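Local coordinates for D-xylonate dehydratase (Caulobacter crescentus, PDB 5OYN), which catalyses the dehydration of D-xylonate to 2-dehydro-3-deoxy-D-arabinonate in D-xylose breakdown, and handles D-gluconate with similar efficiency, using a [2Fe-2S] cluster and magnesium, at residues Pro55-Ala60 with Ala130-Thr135; Gln78-Gly83 with Gln245-Thr250; Pro154-Ser159 with Gln252-Leu257; Leu228-Cys233 with Thr357-Thr362; Ile267-Ala272 with Gly353-Val358. All blocks are in the same frame, centred on the assembly; numbering follows the deposited sequence.

Interaction 1 (Pro55-Ala60 with Ala130-Thr135)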
# COMPACT_ATOMS: atom_id res chain seq x y z
N PRO A 55 12.46 -18.73 -11.80
CA PRO A 55 11.38 -19.45 -11.11
C PRO A 55 10.33 -18.50 -10.54
O PRO A 55 10.63 -17.43 -10.00
CB PRO A 55 12.11 -20.21 -10.00
CG PRO A 55 13.32 -19.38 -9.72
CD PRO A 55 13.67 -18.60 -10.97
N ILE A 56 9.07 -18.91 -10.70
CA ILE A 56 7.95 -18.21 -10.08
C ILE A 56 7.93 -18.60 -8.61
O ILE A 56 7.68 -19.76 -8.28
CB ILE A 56 6.62 -18.56 -10.76
CG1 ILE A 56 6.70 -18.37 -12.27
CG2 ILE A 56 5.52 -17.72 -10.16
CD1 ILE A 56 7.37 -17.08 -12.73
N ILE A 57 8.19 -17.64 -7.73
CA ILE A 57 8.18 -17.86 -6.29
C ILE A 57 6.83 -17.43 -5.74
O ILE A 57 6.52 -16.24 -5.70
CB ILE A 57 9.32 -17.12 -5.59
CG1 ILE A 57 10.64 -17.34 -6.33
CG2 ILE A 57 9.41 -17.59 -4.13
CD1 ILE A 57 11.26 -18.70 -6.06
N GLY A 58 6.01 -18.38 -5.30
CA GLY A 58 4.81 -18.02 -4.58
C GLY A 58 5.15 -17.50 -3.19
O GLY A 58 6.15 -17.87 -2.58
N ILE A 59 4.31 -16.58 -2.71
CA ILE A 59 4.35 -16.11 -1.33
C ILE A 59 2.94 -16.32 -0.78
O ILE A 59 1.99 -15.67 -1.24
CB ILE A 59 4.79 -14.63 -1.21
CG1 ILE A 59 6.12 -14.41 -1.92
CG2 ILE A 59 4.97 -14.21 0.24
CD1 ILE A 59 6.55 -12.96 -1.94
N ALA A 60 2.79 -17.25 0.16
CA ALA A 60 1.46 -17.55 0.70
C ALA A 60 1.18 -16.58 1.84
O ALA A 60 1.65 -16.76 2.97
CB ALA A 60 1.35 -19.00 1.14
N ALA A 130 8.68 -22.50 -6.32
CA ALA A 130 8.97 -22.57 -4.90
C ALA A 130 7.96 -21.70 -4.16
O ALA A 130 7.18 -20.96 -4.78
CB ALA A 130 10.41 -22.11 -4.61
N VAL A 131 7.97 -21.78 -2.83
CA VAL A 131 7.02 -21.04 -2.01
C VAL A 131 7.70 -20.48 -0.77
O VAL A 131 8.67 -21.04 -0.25
CB VAL A 131 5.82 -21.92 -1.63
CG1 VAL A 131 6.22 -22.96 -0.62
CG2 VAL A 131 4.68 -21.05 -1.10
N VAL A 132 7.21 -19.33 -0.33
CA VAL A 132 7.56 -18.74 0.95
C VAL A 132 6.30 -18.74 1.80
O VAL A 132 5.33 -18.04 1.47
CB VAL A 132 8.13 -17.34 0.80
CG1 VAL A 132 8.38 -16.73 2.17
CG2 VAL A 132 9.40 -17.38 -0.03
N LEU A 133 6.30 -19.55 2.86
CA LEU A 133 5.15 -19.70 3.73
C LEU A 133 5.25 -18.65 4.84
O LEU A 133 6.19 -18.69 5.65
CB LEU A 133 5.09 -21.12 4.32
CG LEU A 133 5.10 -22.30 3.36
CD1 LEU A 133 5.33 -23.58 4.10
CD2 LEU A 133 3.81 -22.39 2.56
N THR A 134 4.30 -17.72 4.88
CA THR A 134 4.25 -16.72 5.94
C THR A 134 3.41 -17.29 7.07
O THR A 134 2.35 -17.88 6.83
CB THR A 134 3.66 -15.39 5.45
OG1 THR A 134 2.29 -15.56 5.09
CG2 THR A 134 4.42 -14.85 4.23
N THR A 135 3.89 -17.16 8.30
CA THR A 135 3.28 -17.85 9.43
C THR A 135 3.32 -16.96 10.67
O THR A 135 4.20 -16.11 10.81
CB THR A 135 4.00 -19.17 9.79
OG1 THR A 135 5.31 -18.87 10.29
CG2 THR A 135 4.13 -20.10 8.57

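Interaction 2 (Gln78-Gly83 with Gln245-Thr250)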
# COMPACT_ATOMS: atom_id res chain seq x y z
N GLN A 78 6.80 -7.06 1.20
CA GLN A 78 7.64 -6.26 0.31
C GLN A 78 9.11 -6.62 0.43
O GLN A 78 9.84 -6.63 -0.56
CB GLN A 78 7.44 -4.76 0.59
CG GLN A 78 7.70 -3.85 -0.62
CD GLN A 78 7.33 -4.50 -1.98
OE1 GLN A 78 8.20 -4.65 -2.86
NE2 GLN A 78 6.05 -4.87 -2.14
N ARG A 79 9.57 -6.89 1.66
CA ARG A 79 10.95 -7.34 1.85
C ARG A 79 11.18 -8.69 1.19
O ARG A 79 12.23 -8.94 0.60
CB ARG A 79 11.26 -7.42 3.35
CG ARG A 79 11.51 -6.08 4.04
CD ARG A 79 12.28 -5.17 3.12
NE ARG A 79 13.71 -5.34 3.30
CZ ARG A 79 14.61 -5.08 2.36
NH1 ARG A 79 14.23 -4.62 1.17
NH2 ARG A 79 15.90 -5.27 2.62
N VAL A 80 10.20 -9.59 1.30
CA VAL A 80 10.32 -10.89 0.65
C VAL A 80 10.44 -10.73 -0.85
O VAL A 80 11.26 -11.39 -1.50
CB VAL A 80 9.13 -11.79 1.01
CG1 VAL A 80 9.29 -13.14 0.35
CG2 VAL A 80 9.03 -11.91 2.48
N ARG A 81 9.59 -9.87 -1.44
CA ARG A 81 9.65 -9.59 -2.88
C ARG A 81 11.03 -9.08 -3.26
O ARG A 81 11.59 -9.49 -4.29
CB ARG A 81 8.57 -8.57 -3.27
CG ARG A 81 7.18 -9.17 -3.39
CD ARG A 81 6.15 -8.21 -3.99
NE ARG A 81 6.18 -8.25 -5.46
CZ ARG A 81 6.85 -7.38 -6.22
NH1 ARG A 81 7.55 -6.38 -5.67
NH2 ARG A 81 6.82 -7.49 -7.54
N ASP A 82 11.60 -8.21 -2.44
CA ASP A 82 12.90 -7.66 -2.76
C ASP A 82 13.97 -8.74 -2.71
O ASP A 82 14.86 -8.77 -3.56
CB ASP A 82 13.23 -6.49 -1.82
CG ASP A 82 12.50 -5.19 -2.21
OD1 ASP A 82 11.71 -5.18 -3.19
OD2 ASP A 82 12.72 -4.17 -1.52
N GLY A 83 13.88 -9.65 -1.73
CA GLY A 83 14.83 -10.74 -1.67
C GLY A 83 14.78 -11.61 -2.91
O GLY A 83 15.79 -11.87 -3.56
N GLN A 245 14.65 -7.48 7.82
CA GLN A 245 15.88 -8.01 7.27
C GLN A 245 15.77 -9.52 7.06
O GLN A 245 16.15 -10.04 6.00
CB GLN A 245 17.04 -7.68 8.18
CG GLN A 245 17.41 -6.24 8.05
CD GLN A 245 18.30 -5.79 9.15
OE1 GLN A 245 18.38 -6.43 10.19
NE2 GLN A 245 19.00 -4.67 8.93
N MET A 246 15.25 -10.23 8.05
CA MET A 246 15.08 -11.66 7.89
C MET A 246 14.14 -11.96 6.74
O MET A 246 14.34 -12.93 6.00
CB MET A 246 14.55 -12.27 9.20
CG MET A 246 14.10 -13.70 9.06
SD MET A 246 15.54 -14.80 8.94
CE MET A 246 16.45 -14.41 10.43
N ALA A 247 13.12 -11.13 6.55
CA ALA A 247 12.18 -11.38 5.46
C ALA A 247 12.88 -11.25 4.12
O ALA A 247 12.62 -12.03 3.19
CB ALA A 247 10.99 -10.43 5.56
N TYR A 248 13.80 -10.29 4.00
CA TYR A 248 14.61 -10.15 2.79
C TYR A 248 15.46 -11.40 2.55
O TYR A 248 15.42 -12.00 1.47
CB TYR A 248 15.49 -8.91 2.89
CG TYR A 248 16.43 -8.71 1.73
CD1 TYR A 248 15.97 -8.18 0.52
CD2 TYR A 248 17.77 -9.02 1.85
CE1 TYR A 248 16.84 -7.97 -0.56
CE2 TYR A 248 18.64 -8.82 0.79
CZ TYR A 248 18.17 -8.29 -0.40
OH TYR A 248 19.05 -8.12 -1.43
N LYS A 249 16.25 -11.80 3.55
CA LYS A 249 17.14 -12.94 3.36
C LYS A 249 16.36 -14.22 3.07
O LYS A 249 16.82 -15.06 2.29
CB LYS A 249 18.04 -13.11 4.58
CG LYS A 249 19.25 -12.16 4.48
CD LYS A 249 19.69 -11.67 5.85
CE LYS A 249 20.73 -10.54 5.73
NZ LYS A 249 20.83 -9.64 6.94
N THR A 250 15.16 -14.35 3.62
CA THR A 250 14.33 -15.50 3.27
C THR A 250 13.93 -15.44 1.80
O THR A 250 13.86 -16.48 1.13
CB THR A 250 13.10 -15.55 4.16
OG1 THR A 250 13.52 -15.69 5.53
CG2 THR A 250 12.24 -16.74 3.78

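Interaction 3 (Pro154-Ser159 with Gln252-Leu257)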
# COMPACT_ATOMS: atom_id res chain seq x y z
N PRO A 154 10.07 -26.82 -3.42
CA PRO A 154 10.93 -26.18 -2.41
C PRO A 154 10.19 -25.07 -1.67
O PRO A 154 9.55 -24.21 -2.27
CB PRO A 154 12.11 -25.65 -3.23
CG PRO A 154 12.07 -26.40 -4.52
CD PRO A 154 10.66 -26.77 -4.77
N ALA A 155 10.27 -25.13 -0.34
CA ALA A 155 9.50 -24.27 0.56
C ALA A 155 10.41 -23.69 1.62
O ALA A 155 11.52 -24.18 1.86
CB ALA A 155 8.36 -25.04 1.22
N ILE A 156 9.94 -22.63 2.28
CA ILE A 156 10.67 -22.04 3.39
C ILE A 156 9.68 -21.23 4.21
O ILE A 156 8.78 -20.59 3.65
CB ILE A 156 11.87 -21.20 2.88
CG1 ILE A 156 12.83 -20.83 4.00
CG2 ILE A 156 11.40 -19.95 2.10
CD1 ILE A 156 14.00 -19.98 3.47
N VAL A 157 9.80 -21.31 5.54
CA VAL A 157 8.87 -20.62 6.42
C VAL A 157 9.45 -19.26 6.78
O VAL A 157 10.65 -19.13 7.05
CB VAL A 157 8.59 -21.43 7.70
CG1 VAL A 157 8.03 -20.52 8.79
CG2 VAL A 157 7.62 -22.58 7.41
N LEU A 158 8.59 -18.24 6.75
CA LEU A 158 8.91 -16.92 7.29
C LEU A 158 7.95 -16.64 8.42
O LEU A 158 6.73 -16.61 8.20
CB LEU A 158 8.83 -15.83 6.21
CG LEU A 158 9.14 -14.43 6.75
CD1 LEU A 158 10.54 -14.34 7.37
CD2 LEU A 158 8.99 -13.43 5.65
N SER A 159 8.48 -16.45 9.62
CA SER A 159 7.66 -16.20 10.79
C SER A 159 7.35 -14.71 10.89
O SER A 159 8.19 -13.87 10.55
CB SER A 159 8.37 -16.65 12.07
OG SER A 159 8.80 -18.00 11.97
N GLN A 252 15.74 -14.06 -0.67
CA GLN A 252 16.95 -14.52 -1.34
C GLN A 252 17.08 -16.04 -1.29
O GLN A 252 17.34 -16.69 -2.31
CB GLN A 252 18.17 -13.87 -0.70
CG GLN A 252 18.67 -12.70 -1.45
CD GLN A 252 19.74 -11.98 -0.69
OE1 GLN A 252 19.88 -12.16 0.51
NE2 GLN A 252 20.53 -11.18 -1.40
N ARG A 253 16.89 -16.62 -0.11
CA ARG A 253 17.18 -18.04 0.05
C ARG A 253 16.22 -18.91 -0.74
O ARG A 253 16.59 -20.02 -1.14
CB ARG A 253 17.15 -18.41 1.52
CG ARG A 253 17.54 -19.83 1.80
CD ARG A 253 18.88 -20.14 1.16
NE ARG A 253 19.20 -21.56 1.26
CZ ARG A 253 20.27 -22.13 0.71
NH1 ARG A 253 21.13 -21.40 0.02
NH2 ARG A 253 20.47 -23.43 0.87
N ILE A 254 14.99 -18.46 -0.96
CA ILE A 254 14.01 -19.39 -1.53
C ILE A 254 14.29 -19.62 -3.00
O ILE A 254 13.93 -20.67 -3.53
CB ILE A 254 12.56 -18.89 -1.29
CG1 ILE A 254 11.53 -19.97 -1.64
CG2 ILE A 254 12.28 -17.63 -2.11
CD1 ILE A 254 11.86 -21.37 -1.19
N VAL A 255 14.94 -18.68 -3.68
CA VAL A 255 15.26 -18.97 -5.07
C VAL A 255 16.41 -19.97 -5.14
O VAL A 255 16.41 -20.88 -5.99
CB VAL A 255 15.55 -17.67 -5.86
CG1 VAL A 255 14.46 -16.65 -5.65
CG2 VAL A 255 16.88 -17.09 -5.50
N ASP A 256 17.39 -19.85 -4.23
CA ASP A 256 18.43 -20.87 -4.09
C ASP A 256 17.81 -22.26 -3.92
O ASP A 256 18.15 -23.20 -4.64
CB ASP A 256 19.31 -20.54 -2.89
CG ASP A 256 20.32 -19.45 -3.18
OD1 ASP A 256 20.69 -19.26 -4.36
OD2 ASP A 256 20.76 -18.80 -2.20
N LEU A 257 16.88 -22.39 -2.97
CA LEU A 257 16.20 -23.67 -2.77
C LEU A 257 15.47 -24.12 -4.02
O LEU A 257 15.25 -25.32 -4.22
CB LEU A 257 15.22 -23.57 -1.61
CG LEU A 257 15.70 -23.33 -0.19
CD1 LEU A 257 14.49 -23.43 0.72
CD2 LEU A 257 16.75 -24.35 0.21

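Interaction 4 (Leu228-Cys233 with Thr357-Thr362)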
# COMPACT_ATOMS: atom_id res chain seq x y z
N LEU A 228 13.33 -25.69 8.57
CA LEU A 228 12.48 -25.15 7.51
C LEU A 228 12.52 -23.63 7.41
O LEU A 228 11.92 -23.07 6.48
CB LEU A 228 11.04 -25.62 7.73
CG LEU A 228 10.71 -26.95 7.05
CD1 LEU A 228 9.27 -27.40 7.29
CD2 LEU A 228 11.00 -26.83 5.56
N SER A 229 13.20 -22.95 8.33
CA SER A 229 13.36 -21.51 8.24
C SER A 229 14.80 -21.17 8.59
O SER A 229 15.53 -22.00 9.13
CB SER A 229 12.40 -20.78 9.18
OG SER A 229 12.75 -21.04 10.52
N LEU A 230 15.21 -19.94 8.26
CA LEU A 230 16.59 -19.54 8.48
C LEU A 230 16.88 -19.44 9.97
O LEU A 230 15.99 -19.29 10.81
CB LEU A 230 16.89 -18.21 7.80
CG LEU A 230 16.81 -18.17 6.26
CD1 LEU A 230 17.17 -16.80 5.75
CD2 LEU A 230 17.68 -19.26 5.60
N THR A 231 18.16 -19.54 10.32
CA THR A 231 18.53 -19.55 11.73
C THR A 231 18.17 -18.21 12.35
O THR A 231 18.50 -17.15 11.80
CB THR A 231 20.02 -19.84 11.89
OG1 THR A 231 20.40 -20.96 11.08
CG2 THR A 231 20.34 -20.16 13.32
N GLY A 232 17.49 -18.26 13.49
CA GLY A 232 17.10 -17.08 14.22
C GLY A 232 15.75 -16.52 13.81
O GLY A 232 15.31 -15.53 14.41
N CYS A 233 15.08 -17.14 12.85
CA CYS A 233 13.85 -16.60 12.30
C CYS A 233 12.70 -16.60 13.32
O CYS A 233 11.92 -15.64 13.38
CB CYS A 233 13.46 -17.40 11.06
SG CYS A 233 12.07 -16.75 10.16
N THR A 357 19.23 -28.51 6.48
CA THR A 357 18.30 -27.41 6.74
C THR A 357 18.21 -26.50 5.52
O THR A 357 19.09 -26.51 4.65
CB THR A 357 18.72 -26.58 7.98
OG1 THR A 357 19.77 -25.67 7.63
CG2 THR A 357 19.21 -27.50 9.11
N VAL A 358 17.16 -25.68 5.45
CA VAL A 358 17.02 -24.76 4.32
C VAL A 358 18.15 -23.75 4.24
O VAL A 358 18.28 -23.08 3.22
CB VAL A 358 15.67 -24.00 4.32
CG1 VAL A 358 14.52 -24.95 4.07
CG2 VAL A 358 15.50 -23.22 5.62
N THR A 359 18.97 -23.61 5.28
CA THR A 359 20.15 -22.78 5.13
C THR A 359 21.18 -23.39 4.19
O THR A 359 22.12 -22.68 3.80
CB THR A 359 20.82 -22.54 6.49
OG1 THR A 359 21.46 -23.74 6.91
CG2 THR A 359 19.81 -22.13 7.53
N GLY A 360 21.05 -24.67 3.84
CA GLY A 360 22.05 -25.35 3.04
C GLY A 360 23.23 -25.88 3.83
O GLY A 360 24.15 -26.45 3.23
N LYS A 361 23.24 -25.66 5.13
CA LYS A 361 24.18 -26.25 6.06
C LYS A 361 23.43 -27.27 6.90
O LYS A 361 22.25 -27.54 6.67
CB LYS A 361 24.83 -25.17 6.93
CG LYS A 361 25.52 -24.07 6.11
CD LYS A 361 26.96 -24.46 5.77
CE LYS A 361 27.43 -23.92 4.41
NZ LYS A 361 28.92 -23.95 4.30
N THR A 362 24.12 -27.87 7.86
CA THR A 362 23.48 -28.83 8.75
C THR A 362 23.10 -28.13 10.05
O THR A 362 23.66 -27.09 10.39
CB THR A 362 24.39 -30.03 9.03
OG1 THR A 362 25.62 -29.60 9.63
CG2 THR A 362 24.70 -30.77 7.75

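Interaction 5 (Ile267-Ala272 with Gly353-Val358)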
# COMPACT_ATOMS: atom_id res chain seq x y z
N ILE A 267 13.90 -32.51 3.74
CA ILE A 267 14.23 -31.92 5.04
C ILE A 267 13.54 -32.66 6.18
O ILE A 267 14.15 -32.92 7.22
CB ILE A 267 13.86 -30.43 5.04
CG1 ILE A 267 14.50 -29.72 3.84
CG2 ILE A 267 14.28 -29.78 6.35
CD1 ILE A 267 15.90 -29.17 4.13
N LEU A 268 12.27 -33.01 5.98
CA LEU A 268 11.41 -33.52 7.04
C LEU A 268 11.56 -35.04 7.13
O LEU A 268 10.67 -35.82 6.77
CB LEU A 268 9.97 -33.09 6.80
CG LEU A 268 9.86 -31.58 6.62
CD1 LEU A 268 8.54 -31.18 6.04
CD2 LEU A 268 10.09 -30.88 7.96
N THR A 269 12.73 -35.43 7.62
CA THR A 269 13.00 -36.79 8.03
C THR A 269 12.51 -36.99 9.46
O THR A 269 12.21 -36.04 10.19
CB THR A 269 14.49 -37.09 7.96
OG1 THR A 269 15.18 -36.29 8.93
CG2 THR A 269 15.03 -36.80 6.58
N LYS A 270 12.47 -38.26 9.88
CA LYS A 270 12.12 -38.55 11.26
C LYS A 270 13.11 -37.90 12.22
O LYS A 270 12.72 -37.46 13.31
CB LYS A 270 12.05 -40.06 11.48
CG LYS A 270 12.04 -40.49 12.93
CD LYS A 270 10.62 -40.73 13.44
CE LYS A 270 10.63 -41.37 14.84
NZ LYS A 270 9.37 -42.14 15.14
N GLN A 271 14.38 -37.80 11.83
CA GLN A 271 15.36 -37.18 12.73
C GLN A 271 15.03 -35.72 12.96
O GLN A 271 15.18 -35.21 14.09
CB GLN A 271 16.77 -37.31 12.16
CG GLN A 271 17.15 -38.66 11.60
CD GLN A 271 18.62 -38.92 11.78
OE1 GLN A 271 19.47 -38.25 11.17
NE2 GLN A 271 18.95 -39.88 12.63
N ALA A 272 14.61 -35.02 11.90
CA ALA A 272 14.24 -33.62 12.02
C ALA A 272 13.07 -33.44 12.97
O ALA A 272 13.08 -32.55 13.82
CB ALA A 272 13.91 -33.03 10.65
N GLY A 353 22.54 -33.49 14.92
CA GLY A 353 23.18 -32.31 14.37
C GLY A 353 23.47 -32.37 12.88
O GLY A 353 23.83 -31.34 12.30
N ASP A 354 23.33 -33.54 12.25
CA ASP A 354 23.76 -33.71 10.87
C ASP A 354 22.61 -33.67 9.87
O ASP A 354 22.79 -34.08 8.73
CB ASP A 354 24.53 -35.02 10.70
CG ASP A 354 26.03 -34.82 10.81
OD1 ASP A 354 26.48 -33.65 10.79
OD2 ASP A 354 26.75 -35.84 10.92
N VAL A 355 21.45 -33.18 10.27
CA VAL A 355 20.33 -33.07 9.34
C VAL A 355 20.53 -31.87 8.42
O VAL A 355 21.19 -30.88 8.78
CB VAL A 355 19.00 -32.97 10.12
CG1 VAL A 355 18.59 -34.34 10.64
CG2 VAL A 355 19.14 -32.00 11.27
N LEU A 356 19.97 -31.94 7.22
CA LEU A 356 20.03 -30.82 6.30
C LEU A 356 18.92 -29.81 6.61
O LEU A 356 17.81 -30.19 7.00
CB LEU A 356 19.94 -31.32 4.86
CG LEU A 356 19.61 -30.31 3.74
CD1 LEU A 356 20.80 -29.36 3.42
CD2 LEU A 356 19.10 -31.01 2.47
N THR A 357 19.23 -28.51 6.48
CA THR A 357 18.30 -27.41 6.74
C THR A 357 18.21 -26.50 5.52
O THR A 357 19.09 -26.51 4.65
CB THR A 357 18.72 -26.58 7.98
OG1 THR A 357 19.77 -25.67 7.63
CG2 THR A 357 19.21 -27.50 9.11
N VAL A 358 17.16 -25.68 5.45
CA VAL A 358 17.02 -24.76 4.32
C VAL A 358 18.15 -23.75 4.24
O VAL A 358 18.28 -23.08 3.22
CB VAL A 358 15.67 -24.00 4.32
CG1 VAL A 358 14.52 -24.95 4.07
CG2 VAL A 358 15.50 -23.22 5.62

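Interaction 1 (Pro55-Ala60 with Ala130-Thr135)
Gly58 and Val131 sit at the centre of a parallel strand pair, their CA atoms 4.5 Å apart and the two strands running the same way at 20° to each other. The bonding is regular parallel beta: Gly58 N donates to Ala130 O (2.9 Å), Gly58 O accepts from Val132 N (2.9 Å), and Ala60 N donates to Val132 O (3.0 Å). Past that point Thr134 takes over. Its OG1 donates to Ala60 O, in the carbonyl plane and on a lone pair, while its backbone N reaches the same oxygen by a weak bond. The hydroxyl is put there by a chi1 of 66°, which holds OG1 between the backbone N and the carbonyl carbon; it also pairs with Thr62.

Ile57, Ile59, Ala130 and Val132 share one face. There the Ile57 CD1 methyl lies 3.8 Å from Ala130 CB, and its CG2 branch passes at an angle to Val132 CG2, at 4.1 Å. Ile59 CG2 meets the methyl of Thr134 at about a right angle. On the other face the pair is sparser, with Ala60 CB near Leu133 CD2.

Strand 56-61 is flanked by 90-95 on its other edge, and 155-159 continues the four-stranded parallel sheet beyond 130-135. Helices 73-87 and 241-259 cover the face of Ile57, Ile59 and Val132, Ile84 and Val80 from the first, Ile254 from the second.

Interaction 2 (Gln78-Gly83 with Gln245-Thr250)
Arg79 meets Ala247 and Tyr248 with its two ends, CB and the guanidinium. CB touches the Ala247 methyl (CB to CB, 3.7 Å). The chain then turns at chi2 and again at chi3 (-38° and -90°), folding back over the tyrosine. NE comes near Tyr248 CB, CZ lies 3.9 Å from Tyr248 CD1, and NH2 is 3.6 Å from that same CD1. The guanidinium and the ring are almost parallel, their planes 6° apart, but the overlap is offset: CD1 lies over one guanidinium face, toward its rim. In the guanidinium plane, at its edge, Asp82 OD2 makes a salt bridge with NH1 (3.1 Å), which helps fix how the flat group is turned. NH2 pairs with Glu49 of the second subunit.

Below the arginine the helices run close, their axes 6.8 Å apart. Gly83 offers bare backbone to the ring, its N 3.4 Å from Tyr248 CD1, and Asp82 CB lies at the ring edge. Val80 CG2 packs on Ala247 CB (3.9 Å), next to Leu158 of the sheet beneath.

Tyr248 bonds through OH to Asp86. The chemistry is thus mixed: small residues let the backbones approach, while a flat cation runs almost parallel to the ring, its NH1 and NH2 paired with carboxylates. One of these comes from the neighbouring subunit, so this helix pair also takes part in tetramer assembly.

Interaction 3 (Pro154-Ser159 with Gln252-Leu257)
Ile156 is the main bump here, pushing from strand 155-159 into a hollow lined by Arg253, Ile254 and Leu257, which lie along one side of helix 241-259. Its branches divide the work. CG2 slides alongside Ile254, reaching CD1 at 3.6 Å and CB at 3.7 Å, the two side chains pointing in opposite directions as they pass. CD1 lies instead against the aliphatic base of Arg253, 3.9 Å from CG, and crosses it at about a right angle. The stretched chain (chi1 -167°, chi2 -179°) carries CD1 out to Arg253 while CG2 stays at Ile254. The third wall is Leu257, whose CD1 stands 4.1 Å from Ile156 CB.

The return fit is made by the helix. Ile254 CD1 rests beside the backbone of Pro154 and Ala155, and Leu257 CD1 dips to Ala155 O. At the start of the strand, Pro154 lays its ring against the end of the segment 252-257: CB is 3.3 Å from Leu257 O and 4.1 Å from Leu257 CB. The far end of Arg253 leaves this apolar seam, and its NE bonds to Val358 O.

Strand 155-159 and the helical segment 252-257 are nearly antiparallel, at 164°, with axes 8.5 Å apart. The helix lies over the outermost strand of the parallel sheet, whose inner neighbour is 130-135. Ile254 reaches inward from the edge strand to Ala130 and Val132, and Ile84 of helix 73-87 touches it from the other helix on this face.

Interaction 4 (Leu228-Cys233 with Thr357-Thr362)
Val358 presses on the backbone of Leu228 and Ser229, and this is where the two loops are closest. Its CG2 methyl stands 3.5 Å from Leu228 C and 3.6 Å from Ser229 N, so it lies against the peptide linking them. CG1 lies near Leu228 CA, at 4.0 Å, and looks more loosely across to Leu228 CD2 at 4.3 Å. The side chains of Leu228 and Ser229 start out away from Val358, leaving the main chain as the surface it meets. Ile156 and Leu257 close round the same valine, and Gly227 is bonded to its backbone.

Both segments are built from turns. Thr357 to Gly360 form a type I beta turn, Gly360 N donating to Thr357 O at 2.8 Å, and Leu230 to Cys233 form a type II turn. Two ST turns that meet at Thr359 accompany the first: Thr357 OG1 accepts from Thr359 N, and Thr359 OG1 accepts from Lys361 N. Asn366 of the following helix bonds both hydroxyls.

Toward solvent the contact thins to a single methyl. Thr359 sends that methyl anti to its carbonyl carbon (chi1 73° for OG1), which faces CG2 to the other loop, where it meets Leu230 CD2 at 4.1 Å and Thr231 OG1 at 3.8 Å, both obliquely. Leu230, Thr231 and Thr359 are partly exposed, and Lys361, further along, lies at the surface; Leu230 spends its remaining bulk on Met246, Thr250 and Arg253 of helix 241-259.

Interaction 5 (Ile267-Ala272 with Gly353-Val358)
Ile267 CD1 lies over the chain at Leu356 and Thr357, 3.6 Å from Leu356 O and 3.8 Å from Thr357 C. It also touches Leu356 CG at 3.9 Å, with the CG1 methyl of Val358 a little further off. The CG2 branch comes to the same Leu356 O, from the same side as CD1. The second meeting point is Val355, whose CG1 packs 3.8 Å from Gln271 CB and near the Ala272 backbone, the side chains of Val355 and Gln271 passing at an angle. Chi1 of -77° sets CG1 anti to the carbonyl carbon, facing the helix start.

One shell out, an inverse gamma turn centred on Leu268 bends the chain between Ile267 and helix 270-282. Thr269 is the N-cap, its OG1 accepting from Ala272 N at 3.3 Å, which fixes the first turn that Val355 touches. On the other side, backbone bonds from Val355 to Met363 and from Gly353 to Ser364 hold the loop in place.

Across the segments themselves the contact is apolar: aliphatic groups meet one another and peptide groups, while the polar bonds lie in the frames behind.

Interactions 1, 2 and 3 form one block: the strands of interaction 1 and strand 155-159 belong to the same parallel sheet, and helices 73-87 and 241-259 lie over it. Centres of interactions 1 and 3 are about 7 Å apart, and Leu133 bonds to Ile156 and Leu158 through the backbone. Val80 joins interaction 2 to both, meeting Ile59 and Leu158. Interaction 4 joins the block through Val157 with Leu228, and it shares Thr357 and Val358 with interaction 5, about 24 Å from interaction 2 between centres. Interaction 1 comes nearest the cofactor: the Thr134 side chain is about 13 Å from a bound [2Fe-2S] cluster and about 10 Å from that of its ligand Cys137.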